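Local coordinates for bifunctional protein PutA (Bdellovibrio bacteriovorus, PDB 5UR2) that probably carries out both oxidation steps from L-proline to L-glutamate, joining an FAD-dependent proline dehydrogenase and an NAD+-dependent L-glutamate gamma-semialdehyde dehydrogenase in one chain, at residues N136-T141 and Y398-Y403; R349-S354 and E378-Y383; E533-A538 and E703-H708. One frame throughout, in Å; residues are numbered along the deposited sequence.

Contact 1 of 3, residues N136-T141 and Y398-Y403; sequences NKMTFT and YRMREY. With P5F (N-propargylglycine-modified flavin adenine dinucleotide), chain F.
The seam that closes the proline dehydrogenase barrel runs between Thr139-Thr141 and Met400-Tyr403, and at its C-terminal end Tyr403 reaches the modified flavin. Three backbone bonds hold it: Thr139 N to Met400 O (2.9 Å), Glu402 N to Thr139 O (2.9 Å) and Thr141 N to Glu402 O (2.9 Å). Just before the strands pair, a water bridges the edges, donating to Lys137 O and Tyr398 O and accepting from Met400 N; Lys137, with positive phi, is the C-prime residue of the Schellman motif that ends the preceding helix.

Arg401 adds a side-chain bond to the seam. Its chain runs extended and then bends at chi3 (-47°), which turns the guanidinium back over the neighbouring strand. NH1 donates to Phe140 O (2.8 Å); the oxygen lies in the guanidinium plane, but NH1 stands 42° above the carbonyl plane. Thr139 CG2 rests over one face of the group, toward its rim, while NE is salt-bridged to Glu378. These are the first and last strands of an eight-stranded parallel TIM barrel, so residues 262 positions apart become sheet neighbours here.

Thr139, Arg401, Thr141 and Tyr403 share the inward face. Thr141 CG2 packs obliquely against Tyr403 CD1 (3.7 Å), with its OG1 hydrogen-bonded to Asn194 and Ser196. Tyr403 CB touches the flavin methyl C7M, and its OH, hydrogen-bonded to Lys198 NZ, comes within 3.4 Å of C21 in the chain that N-propargylglycine left on the flavin N5. On the other face Met138 and Met400 lie side by side, CG to CG 4.1 Å, against helix 387-395. Met138 CE meets Glu402 OE1 (3.6 Å), and Glu402 OE2 forms a salt bridge with Lys390 of that helix.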
# COMPACT_ATOMS: atom_id res chain seq x y z
N ASN B 136 54.60 -41.93 6.28
CA ASN B 136 53.82 -42.34 5.12
C ASN B 136 54.10 -41.47 3.90
O ASN B 136 53.23 -41.35 3.03
CB ASN B 136 52.32 -42.35 5.47
CG ASN B 136 51.95 -43.56 6.33
OD1 ASN B 136 52.20 -43.58 7.54
ND2 ASN B 136 51.37 -44.59 5.71
N LYS B 137 55.28 -40.83 3.85
CA LYS B 137 55.77 -40.09 2.68
C LYS B 137 54.95 -38.84 2.38
O LYS B 137 54.79 -38.47 1.21
CB LYS B 137 55.82 -40.96 1.43
CG LYS B 137 56.55 -42.28 1.52
CD LYS B 137 57.96 -42.08 2.01
CE LYS B 137 58.81 -43.23 1.51
NZ LYS B 137 58.91 -43.14 0.01
N MET B 138 54.46 -38.15 3.41
CA MET B 138 53.74 -36.89 3.25
C MET B 138 54.32 -35.86 4.21
O MET B 138 54.60 -36.18 5.37
CB MET B 138 52.23 -37.05 3.56
CG MET B 138 51.45 -37.94 2.59
SD MET B 138 49.67 -37.97 2.93
CE MET B 138 49.59 -38.77 4.54
N THR B 139 54.45 -34.62 3.73
CA THR B 139 54.87 -33.55 4.62
C THR B 139 53.64 -32.71 4.98
O THR B 139 52.50 -33.13 4.77
CB THR B 139 56.01 -32.74 3.98
OG1 THR B 139 56.38 -31.66 4.86
CG2 THR B 139 55.61 -32.17 2.64
N PHE B 140 53.86 -31.51 5.51
CA PHE B 140 52.79 -30.77 6.16
C PHE B 140 53.06 -29.28 6.05
O PHE B 140 54.19 -28.85 5.80
CB PHE B 140 52.66 -31.17 7.64
CG PHE B 140 53.86 -30.80 8.48
CD1 PHE B 140 53.99 -29.52 9.03
CD2 PHE B 140 54.88 -31.72 8.70
CE1 PHE B 140 55.10 -29.17 9.79
CE2 PHE B 140 56.00 -31.39 9.46
CZ PHE B 140 56.12 -30.12 10.01
N THR B 141 52.02 -28.49 6.28
CA THR B 141 52.17 -27.08 6.62
C THR B 141 51.24 -26.82 7.79
O THR B 141 50.07 -27.20 7.73
CB THR B 141 51.88 -26.14 5.43
OG1 THR B 141 52.13 -24.79 5.84
CG2 THR B 141 50.45 -26.27 4.92
N TYR B 398 54.84 -38.45 -6.28
CA TYR B 398 54.81 -37.00 -6.17
C TYR B 398 54.89 -36.57 -4.70
O TYR B 398 54.48 -37.30 -3.79
CB TYR B 398 53.54 -36.43 -6.80
CG TYR B 398 53.47 -36.57 -8.31
CD1 TYR B 398 54.05 -35.62 -9.15
CD2 TYR B 398 52.80 -37.64 -8.90
CE1 TYR B 398 53.96 -35.74 -10.54
CE2 TYR B 398 52.71 -37.77 -10.29
CZ TYR B 398 53.30 -36.82 -11.10
OH TYR B 398 53.21 -36.95 -12.48
N ARG B 399 55.39 -35.35 -4.49
CA ARG B 399 55.48 -34.78 -3.16
C ARG B 399 54.12 -34.22 -2.73
O ARG B 399 53.56 -33.35 -3.41
CB ARG B 399 56.55 -33.68 -3.14
CG ARG B 399 56.76 -33.09 -1.77
CD ARG B 399 58.07 -32.32 -1.68
NE ARG B 399 58.06 -31.10 -2.48
CZ ARG B 399 58.61 -31.00 -3.69
NH1 ARG B 399 59.22 -32.04 -4.24
NH2 ARG B 399 58.56 -29.84 -4.33
N MET B 400 53.61 -34.70 -1.60
CA MET B 400 52.30 -34.33 -1.09
C MET B 400 52.46 -33.65 0.26
O MET B 400 53.13 -34.18 1.16
CB MET B 400 51.39 -35.56 -0.95
CG MET B 400 50.08 -35.29 -0.19
SD MET B 400 48.92 -34.17 -1.04
CE MET B 400 48.80 -35.06 -2.60
N ARG B 401 51.84 -32.48 0.40
CA ARG B 401 51.88 -31.71 1.64
C ARG B 401 50.47 -31.56 2.18
O ARG B 401 49.58 -31.10 1.46
CB ARG B 401 52.51 -30.34 1.41
CG ARG B 401 52.63 -29.50 2.68
CD ARG B 401 53.34 -28.15 2.44
NE ARG B 401 54.57 -28.32 1.67
CZ ARG B 401 55.74 -28.65 2.20
NH1 ARG B 401 55.85 -28.85 3.50
NH2 ARG B 401 56.81 -28.79 1.42
N GLU B 402 50.27 -31.93 3.44
CA GLU B 402 48.96 -31.83 4.07
C GLU B 402 48.86 -30.53 4.85
O GLU B 402 49.71 -30.23 5.70
CB GLU B 402 48.70 -32.99 5.02
CG GLU B 402 48.31 -34.30 4.37
CD GLU B 402 47.86 -35.31 5.39
OE1 GLU B 402 48.72 -35.73 6.19
OE2 GLU B 402 46.67 -35.70 5.39
N TYR B 403 47.81 -29.76 4.57
CA TYR B 403 47.44 -28.63 5.40
C TYR B 403 47.03 -29.12 6.78
O TYR B 403 46.08 -29.90 6.91
CB TYR B 403 46.31 -27.85 4.73
CG TYR B 403 46.01 -26.54 5.37
CD1 TYR B 403 46.81 -25.42 5.14
CD2 TYR B 403 44.90 -26.40 6.21
CE1 TYR B 403 46.53 -24.20 5.75
CE2 TYR B 403 44.61 -25.19 6.82
CZ TYR B 403 45.42 -24.10 6.58
OH TYR B 403 45.12 -22.89 7.19
PA P5F F . 36.83 -28.45 -6.54
O1A P5F F . 37.44 -28.94 -7.90
O2A P5F F . 35.57 -29.02 -6.12
O5B P5F F . 36.50 -26.98 -6.47
C5B P5F F . 35.63 -26.37 -5.53
C4B P5F F . 35.85 -24.85 -5.58
O4B P5F F . 35.31 -24.25 -6.73
C3B P5F F . 35.28 -24.05 -4.45
O3B P5F F . 36.05 -24.12 -3.31
C2B P5F F . 35.25 -22.68 -5.01
O2B P5F F . 36.51 -22.12 -4.92
C1B P5F F . 34.93 -22.93 -6.45
N9A P5F F . 33.54 -22.79 -6.78
C8A P5F F . 32.46 -23.47 -6.24
N7A P5F F . 31.34 -23.06 -6.85
C5A P5F F . 31.65 -22.10 -7.82
C6A P5F F . 30.92 -21.33 -8.72
N6A P5F F . 29.49 -21.46 -8.80
N1A P5F F . 31.54 -20.46 -9.53
C2A P5F F . 32.88 -20.30 -9.50
N3A P5F F . 33.62 -21.02 -8.61
C4A P5F F . 33.06 -21.91 -7.78
N1 P5F F . 41.39 -21.18 0.02
C2 P5F F . 41.62 -19.76 0.10
O2 P5F F . 40.69 -18.92 -0.48
N3 P5F F . 42.78 -19.23 0.75
C4 P5F F . 43.75 -20.07 1.35
O4 P5F F . 44.86 -19.49 1.97
C4X P5F F . 43.51 -21.57 1.27
N5 P5F F . 44.37 -22.53 1.96
C5X P5F F . 44.32 -23.92 1.47
C6 P5F F . 45.49 -24.83 1.69
C7 P5F F . 45.48 -26.13 1.15
C7M P5F F . 46.67 -27.04 1.37
C8 P5F F . 44.36 -26.59 0.39
C8M P5F F . 44.32 -27.98 -0.21
C9 P5F F . 43.26 -25.74 0.17
C9A P5F F . 43.26 -24.36 0.75
N10 P5F F . 42.12 -23.48 0.50
C10 P5F F . 42.37 -22.07 0.62
C1' P5F F . 40.82 -23.96 -0.03
C2' P5F F . 40.82 -24.09 -1.55
O2' P5F F . 40.89 -22.83 -2.10
C3' P5F F . 39.62 -24.83 -2.14
O3' P5F F . 38.48 -24.12 -1.83
C4' P5F F . 39.43 -26.26 -1.63
O4' P5F F . 40.68 -26.74 -1.30
C5' P5F F . 38.63 -27.19 -2.56
O5' P5F F . 38.94 -27.03 -3.93
P P5F F . 39.11 -28.23 -5.01
O1P P5F F . 40.07 -27.98 -6.24
O2P P5F F . 39.44 -29.42 -4.04
O3P P5F F . 37.56 -28.70 -5.27
C21 P5F F . 43.65 -21.78 4.36
C22 P5F F . 44.13 -22.16 3.16
C23 P5F F . 43.78 -20.32 4.85
O HOH W 1 54.79 -37.11 -0.98

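Contact 2 of 3, residues R349-S354 and E378-Y383. With P5F (N-propargylglycine-modified flavin adenine dinucleotide), chain F.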
# COMPACT_ATOMS: atom_id res chain seq x y z
N ARG B 349 57.81 -20.74 -8.05
CA ARG B 349 57.56 -22.17 -7.84
C ARG B 349 56.09 -22.39 -7.50
O ARG B 349 55.58 -21.85 -6.50
CB ARG B 349 58.45 -22.72 -6.73
CG ARG B 349 59.95 -22.69 -7.07
CD ARG B 349 60.32 -23.67 -8.21
NE ARG B 349 60.08 -25.07 -7.84
CZ ARG B 349 60.93 -25.83 -7.14
NH1 ARG B 349 62.08 -25.32 -6.72
NH2 ARG B 349 60.62 -27.08 -6.85
N PRO B 350 55.35 -23.12 -8.34
CA PRO B 350 53.96 -23.43 -8.01
C PRO B 350 53.85 -24.64 -7.09
O PRO B 350 54.63 -25.59 -7.17
CB PRO B 350 53.34 -23.74 -9.38
CG PRO B 350 54.50 -24.36 -10.14
CD PRO B 350 55.74 -23.64 -9.67
N ALA B 351 52.86 -24.57 -6.20
CA ALA B 351 52.37 -25.73 -5.49
C ALA B 351 50.88 -25.81 -5.76
O ALA B 351 50.18 -24.80 -5.69
CB ALA B 351 52.68 -25.64 -3.99
N PHE B 352 50.38 -27.01 -6.09
CA PHE B 352 49.01 -27.19 -6.57
C PHE B 352 48.14 -27.76 -5.45
O PHE B 352 48.27 -28.93 -5.10
CB PHE B 352 48.98 -28.07 -7.82
CG PHE B 352 49.68 -27.45 -8.98
CD1 PHE B 352 49.36 -26.17 -9.38
CD2 PHE B 352 50.69 -28.12 -9.64
CE1 PHE B 352 50.01 -25.57 -10.43
CE2 PHE B 352 51.35 -27.53 -10.71
CZ PHE B 352 51.01 -26.26 -11.11
N ALA B 353 47.28 -26.92 -4.90
CA ALA B 353 46.39 -27.31 -3.81
C ALA B 353 45.02 -27.63 -4.41
O ALA B 353 44.32 -26.72 -4.86
CB ALA B 353 46.28 -26.21 -2.77
N SER B 354 44.66 -28.91 -4.45
CA SER B 354 43.38 -29.32 -4.99
C SER B 354 43.14 -30.79 -4.71
O SER B 354 44.08 -31.59 -4.75
CB SER B 354 43.29 -29.08 -6.51
OG SER B 354 42.02 -29.48 -6.99
N GLU B 378 54.78 -29.97 -6.49
CA GLU B 378 54.30 -30.22 -5.14
C GLU B 378 52.78 -30.12 -5.16
O GLU B 378 52.21 -29.17 -5.70
CB GLU B 378 54.88 -29.23 -4.15
CG GLU B 378 54.54 -29.55 -2.72
CD GLU B 378 55.28 -28.67 -1.75
OE1 GLU B 378 56.52 -28.82 -1.64
OE2 GLU B 378 54.61 -27.84 -1.09
N PHE B 379 52.13 -31.12 -4.57
CA PHE B 379 50.69 -31.12 -4.47
C PHE B 379 50.28 -30.98 -3.01
O PHE B 379 51.00 -31.40 -2.10
CB PHE B 379 50.12 -32.38 -5.11
CG PHE B 379 50.27 -32.40 -6.61
CD1 PHE B 379 49.46 -31.60 -7.40
CD2 PHE B 379 51.22 -33.21 -7.22
CE1 PHE B 379 49.60 -31.59 -8.78
CE2 PHE B 379 51.36 -33.22 -8.60
CZ PHE B 379 50.55 -32.41 -9.38
N GLN B 380 49.13 -30.34 -2.78
CA GLN B 380 48.69 -30.07 -1.42
C GLN B 380 47.21 -30.36 -1.27
O GLN B 380 46.41 -30.10 -2.18
CB GLN B 380 49.02 -28.61 -1.01
CG GLN B 380 50.52 -28.27 -1.10
CD GLN B 380 50.86 -26.88 -0.56
OE1 GLN B 380 50.01 -26.19 0.01
NE2 GLN B 380 52.12 -26.47 -0.73
N MET B 381 46.86 -30.93 -0.12
CA MET B 381 45.49 -31.28 0.22
C MET B 381 45.28 -31.07 1.71
O MET B 381 46.23 -31.08 2.49
CB MET B 381 45.17 -32.74 -0.11
CG MET B 381 45.22 -33.09 -1.57
SD MET B 381 44.77 -34.82 -1.80
CE MET B 381 45.12 -34.99 -3.55
N LEU B 382 44.02 -30.92 2.11
CA LEU B 382 43.70 -30.72 3.51
C LEU B 382 43.82 -32.03 4.28
O LEU B 382 43.50 -33.11 3.76
CB LEU B 382 42.29 -30.15 3.67
CG LEU B 382 41.95 -28.84 2.96
CD1 LEU B 382 40.51 -28.52 3.26
CD2 LEU B 382 42.84 -27.68 3.40
N TYR B 383 44.32 -31.94 5.51
CA TYR B 383 44.35 -33.11 6.39
C TYR B 383 42.95 -33.73 6.52
O TYR B 383 41.95 -33.01 6.67
CB TYR B 383 44.91 -32.70 7.76
CG TYR B 383 44.83 -33.76 8.84
CD1 TYR B 383 45.74 -34.81 8.91
CD2 TYR B 383 43.83 -33.69 9.81
CE1 TYR B 383 45.65 -35.77 9.91
CE2 TYR B 383 43.73 -34.64 10.81
CZ TYR B 383 44.63 -35.68 10.85
OH TYR B 383 44.50 -36.59 11.85
PA P5F F . 36.83 -28.45 -6.54
O1A P5F F . 37.44 -28.94 -7.90
O2A P5F F . 35.57 -29.02 -6.12
O5B P5F F . 36.50 -26.98 -6.47
C5B P5F F . 35.63 -26.37 -5.53
C4B P5F F . 35.85 -24.85 -5.58
O4B P5F F . 35.31 -24.25 -6.73
C3B P5F F . 35.28 -24.05 -4.45
O3B P5F F . 36.05 -24.12 -3.31
C2B P5F F . 35.25 -22.68 -5.01
O2B P5F F . 36.51 -22.12 -4.92
C1B P5F F . 34.93 -22.93 -6.45
N9A P5F F . 33.54 -22.79 -6.78
C8A P5F F . 32.46 -23.47 -6.24
N7A P5F F . 31.34 -23.06 -6.85
C5A P5F F . 31.65 -22.10 -7.82
C6A P5F F . 30.92 -21.33 -8.72
N6A P5F F . 29.49 -21.46 -8.80
N1A P5F F . 31.54 -20.46 -9.53
C2A P5F F . 32.88 -20.30 -9.50
N3A P5F F . 33.62 -21.02 -8.61
C4A P5F F . 33.06 -21.91 -7.78
N1 P5F F . 41.39 -21.18 0.02
C2 P5F F . 41.62 -19.76 0.10
O2 P5F F . 40.69 -18.92 -0.48
N3 P5F F . 42.78 -19.23 0.75
C4 P5F F . 43.75 -20.07 1.35
O4 P5F F . 44.86 -19.49 1.97
C4X P5F F . 43.51 -21.57 1.27
N5 P5F F . 44.37 -22.53 1.96
C5X P5F F . 44.32 -23.92 1.47
C6 P5F F . 45.49 -24.83 1.69
C7 P5F F . 45.48 -26.13 1.15
C7M P5F F . 46.67 -27.04 1.37
C8 P5F F . 44.36 -26.59 0.39
C8M P5F F . 44.32 -27.98 -0.21
C9 P5F F . 43.26 -25.74 0.17
C9A P5F F . 43.26 -24.36 0.75
N10 P5F F . 42.12 -23.48 0.50
C10 P5F F . 42.37 -22.07 0.62
C1' P5F F . 40.82 -23.96 -0.03
C2' P5F F . 40.82 -24.09 -1.55
O2' P5F F . 40.89 -22.83 -2.10
C3' P5F F . 39.62 -24.83 -2.14
O3' P5F F . 38.48 -24.12 -1.83
C4' P5F F . 39.43 -26.26 -1.63
O4' P5F F . 40.68 -26.74 -1.30
C5' P5F F . 38.63 -27.19 -2.56
O5' P5F F . 38.94 -27.03 -3.93
P P5F F . 39.11 -28.23 -5.01
O1P P5F F . 40.07 -27.98 -6.24
O2P P5F F . 39.44 -29.42 -4.04
O3P P5F F . 37.56 -28.70 -5.27
C21 P5F F . 43.65 -21.78 4.36
C22 P5F F . 44.13 -22.16 3.16
C23 P5F F . 43.78 -20.32 4.85
O HOH W 2 53.61 -27.88 -8.21
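The rings of Phe352 and Phe379 meet obliquely on the outer side of the sheet, their planes 39° apart and their centroids 5.9 Å from each other. Phe379 CD1 lies against Phe352 CB (3.6 Å), and CE1 beside Phe352 CD2. Further out, Phe352 reaches helices 327-343 and 357-369, while Phe379 packs on Leu360 and makes an edge-to-face pair with Tyr398.

On the inner side the Gln380 amide lies beside Ala351, NE2 to CB 3.4 Å. NE2 donates to Glu378 OE2 (2.9 Å), taking its anti lone pair; the salt bridge from Arg401 NE to OE2 holds the carboxylate in place, and the NE2 bond in turn orients the amide.

Phe352 N to Glu378 O (2.9 Å), Gln380 N to Phe352 O and Ser354 N to Gln380 O pin the two backbones. Past the last of them, Ser354 OG donates to the flavin phosphate oxygen O1P (2.6 Å), while Ala353, Gln380 and Leu382 pack around the dimethylbenzene end of the isoalloxazine. Strand 349-353, helix 357-369 and strand 379-382 form a beta-alpha-beta crossover, with the cofactor at the C-terminal strand ends, as is usual in TIM barrels.

Contact 3 of 3, residues E533-A538 and E703-H708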
# COMPACT_ATOMS: atom_id res chain seq x y z
N GLU B 533 11.64 38.51 10.01
CA GLU B 533 11.12 39.10 8.78
C GLU B 533 11.54 38.28 7.57
O GLU B 533 10.77 38.12 6.61
CB GLU B 533 11.59 40.55 8.64
CG GLU B 533 11.10 41.51 9.74
CD GLU B 533 11.98 41.55 11.01
OE1 GLU B 533 13.10 40.99 11.02
OE2 GLU B 533 11.55 42.17 12.00
N GLN B 534 12.76 37.76 7.58
CA GLN B 534 13.18 36.90 6.47
C GLN B 534 12.49 35.55 6.53
O GLN B 534 12.22 34.95 5.48
CB GLN B 534 14.70 36.77 6.47
CG GLN B 534 15.38 38.10 6.06
CD GLN B 534 16.86 38.11 6.31
OE1 GLN B 534 17.36 37.53 7.29
NE2 GLN B 534 17.59 38.83 5.45
N ALA B 535 12.19 35.05 7.73
CA ALA B 535 11.40 33.83 7.84
C ALA B 535 10.02 34.05 7.24
O ALA B 535 9.48 33.16 6.57
CB ALA B 535 11.28 33.39 9.29
N GLU B 536 9.45 35.25 7.43
CA GLU B 536 8.16 35.56 6.82
C GLU B 536 8.27 35.58 5.29
O GLU B 536 7.38 35.08 4.58
CB GLU B 536 7.64 36.90 7.38
CG GLU B 536 6.35 37.43 6.77
CD GLU B 536 5.15 36.53 7.05
OE1 GLU B 536 5.13 35.83 8.09
OE2 GLU B 536 4.23 36.50 6.21
N GLN B 537 9.35 36.14 4.76
CA GLN B 537 9.59 36.11 3.32
C GLN B 537 9.73 34.68 2.82
O GLN B 537 9.30 34.37 1.70
CB GLN B 537 10.84 36.93 2.98
CG GLN B 537 10.68 38.44 3.23
CD GLN B 537 12.01 39.19 3.24
OE1 GLN B 537 12.91 38.93 2.42
NE2 GLN B 537 12.15 40.14 4.17
N ALA B 538 10.38 33.81 3.59
CA ALA B 538 10.47 32.41 3.18
C ALA B 538 9.09 31.77 3.14
O ALA B 538 8.74 31.07 2.18
CB ALA B 538 11.42 31.65 4.11
N GLU B 703 11.14 28.20 15.28
CA GLU B 703 9.87 28.41 15.95
C GLU B 703 8.89 29.15 15.06
O GLU B 703 7.70 28.80 14.97
CB GLU B 703 10.10 29.19 17.25
CG GLU B 703 8.83 29.40 18.09
CD GLU B 703 8.42 28.18 18.90
OE1 GLU B 703 9.16 27.17 18.90
OE2 GLU B 703 7.35 28.23 19.55
N TYR B 704 9.38 30.17 14.34
CA TYR B 704 8.50 31.00 13.52
C TYR B 704 7.83 30.17 12.42
O TYR B 704 6.63 30.33 12.17
CB TYR B 704 9.28 32.17 12.94
CG TYR B 704 8.43 33.21 12.25
CD1 TYR B 704 8.11 33.09 10.91
CD2 TYR B 704 7.93 34.33 12.95
CE1 TYR B 704 7.33 34.03 10.26
CE2 TYR B 704 7.14 35.29 12.31
CZ TYR B 704 6.85 35.13 10.96
OH TYR B 704 6.08 36.03 10.27
N ILE B 705 8.59 29.31 11.74
CA ILE B 705 7.96 28.55 10.66
C ILE B 705 7.12 27.41 11.23
O ILE B 705 6.13 27.01 10.61
CB ILE B 705 8.99 28.05 9.63
CG1 ILE B 705 9.97 27.05 10.24
CG2 ILE B 705 9.72 29.22 8.96
CD1 ILE B 705 10.97 26.51 9.21
N VAL B 706 7.46 26.89 12.41
CA VAL B 706 6.59 25.93 13.07
C VAL B 706 5.24 26.56 13.37
O VAL B 706 4.18 25.94 13.17
CB VAL B 706 7.25 25.37 14.35
CG1 VAL B 706 6.20 24.77 15.29
CG2 VAL B 706 8.28 24.30 13.99
N ASN B 707 5.25 27.81 13.84
CA ASN B 707 4.04 28.47 14.31
C ASN B 707 3.22 29.11 13.20
O ASN B 707 2.06 29.44 13.44
CB ASN B 707 4.37 29.57 15.34
CG ASN B 707 4.82 28.99 16.67
OD1 ASN B 707 4.39 27.91 17.07
ND2 ASN B 707 5.61 29.76 17.41
N HIS B 708 3.77 29.28 12.00
CA HIS B 708 3.11 30.09 10.98
C HIS B 708 1.80 29.47 10.50
O HIS B 708 1.64 28.24 10.44
CB HIS B 708 4.04 30.27 9.78
CG HIS B 708 3.66 31.42 8.90
ND1 HIS B 708 2.68 31.32 7.94
CD2 HIS B 708 4.13 32.69 8.83
CE1 HIS B 708 2.54 32.48 7.33
NE2 HIS B 708 3.41 33.33 7.85
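Glu536 OE1 takes two bonds from the end of the neighbouring helix, from Tyr704 OH and from His708 NE2. The phenol bond is modelled at 2.4 Å, so short that the exact length is doubtful, although OE1 clearly sits at the edge of the Tyr704 ring and in its plane. The imidazole bond, NE2 to OE1 at 3.0 Å, is weak, bent to 132° at the hydrogen; here too the oxygen lies in the ring plane, at the edge. The carboxylate stands nearly upright to the phenol ring and is turned far less against the imidazole.

Glu536 reaches this spot through a bend at chi2 (64°), which swings its end across to the other helix although its first bond does not point there. The other carboxylate oxygen, OE2, accepts from Gln540 one turn on, so both oxygens are held. On His708, ND1 accepts from the backbone N of Tyr710, which fixes the ring and is consistent with NE2 carrying the proton given to Glu536.

Beneath this polar rim the packing is apolar and slight. Ala535 CB presses on Tyr704 CD1 (3.6 Å) and more loosely on Ile705 CG2 (4.5 Å). The helix segments cross at -41°, their axes 9.9 Å apart, and that small side chain sits where the backbones come nearest. Below, Ile705 and Ala538 both rest on Val663 of strand 661-665. Helix 698-707 links strands 691-693 and 711-717, and with helix 532-549 it lies over the largely parallel part of the mixed sheet of the Rossmann-type NAD-binding domain of an aldehyde dehydrogenase.

In the fold
Contacts 1 and 2 belong to one barrel. Their centres lie 9 Å apart, and strands 379-382 and 400-406 are neighbours in the sheet: contact 2 joins its sixth and seventh strands, contact 1 its eighth to its first. In sequence both segments of contact 2 fall between those of contact 1. They touch directly through the Arg401-Glu378 salt bridge, and both border the modified flavin. Contact 3 comes later in the chain, within the aldehyde dehydrogenase family region, its centre about 80 Å from that of contact 1 and 74 Å from that of contact 2. The three thus sample the two catalytic halves of a bifunctional enzyme, on opposite sides of the chain's centre.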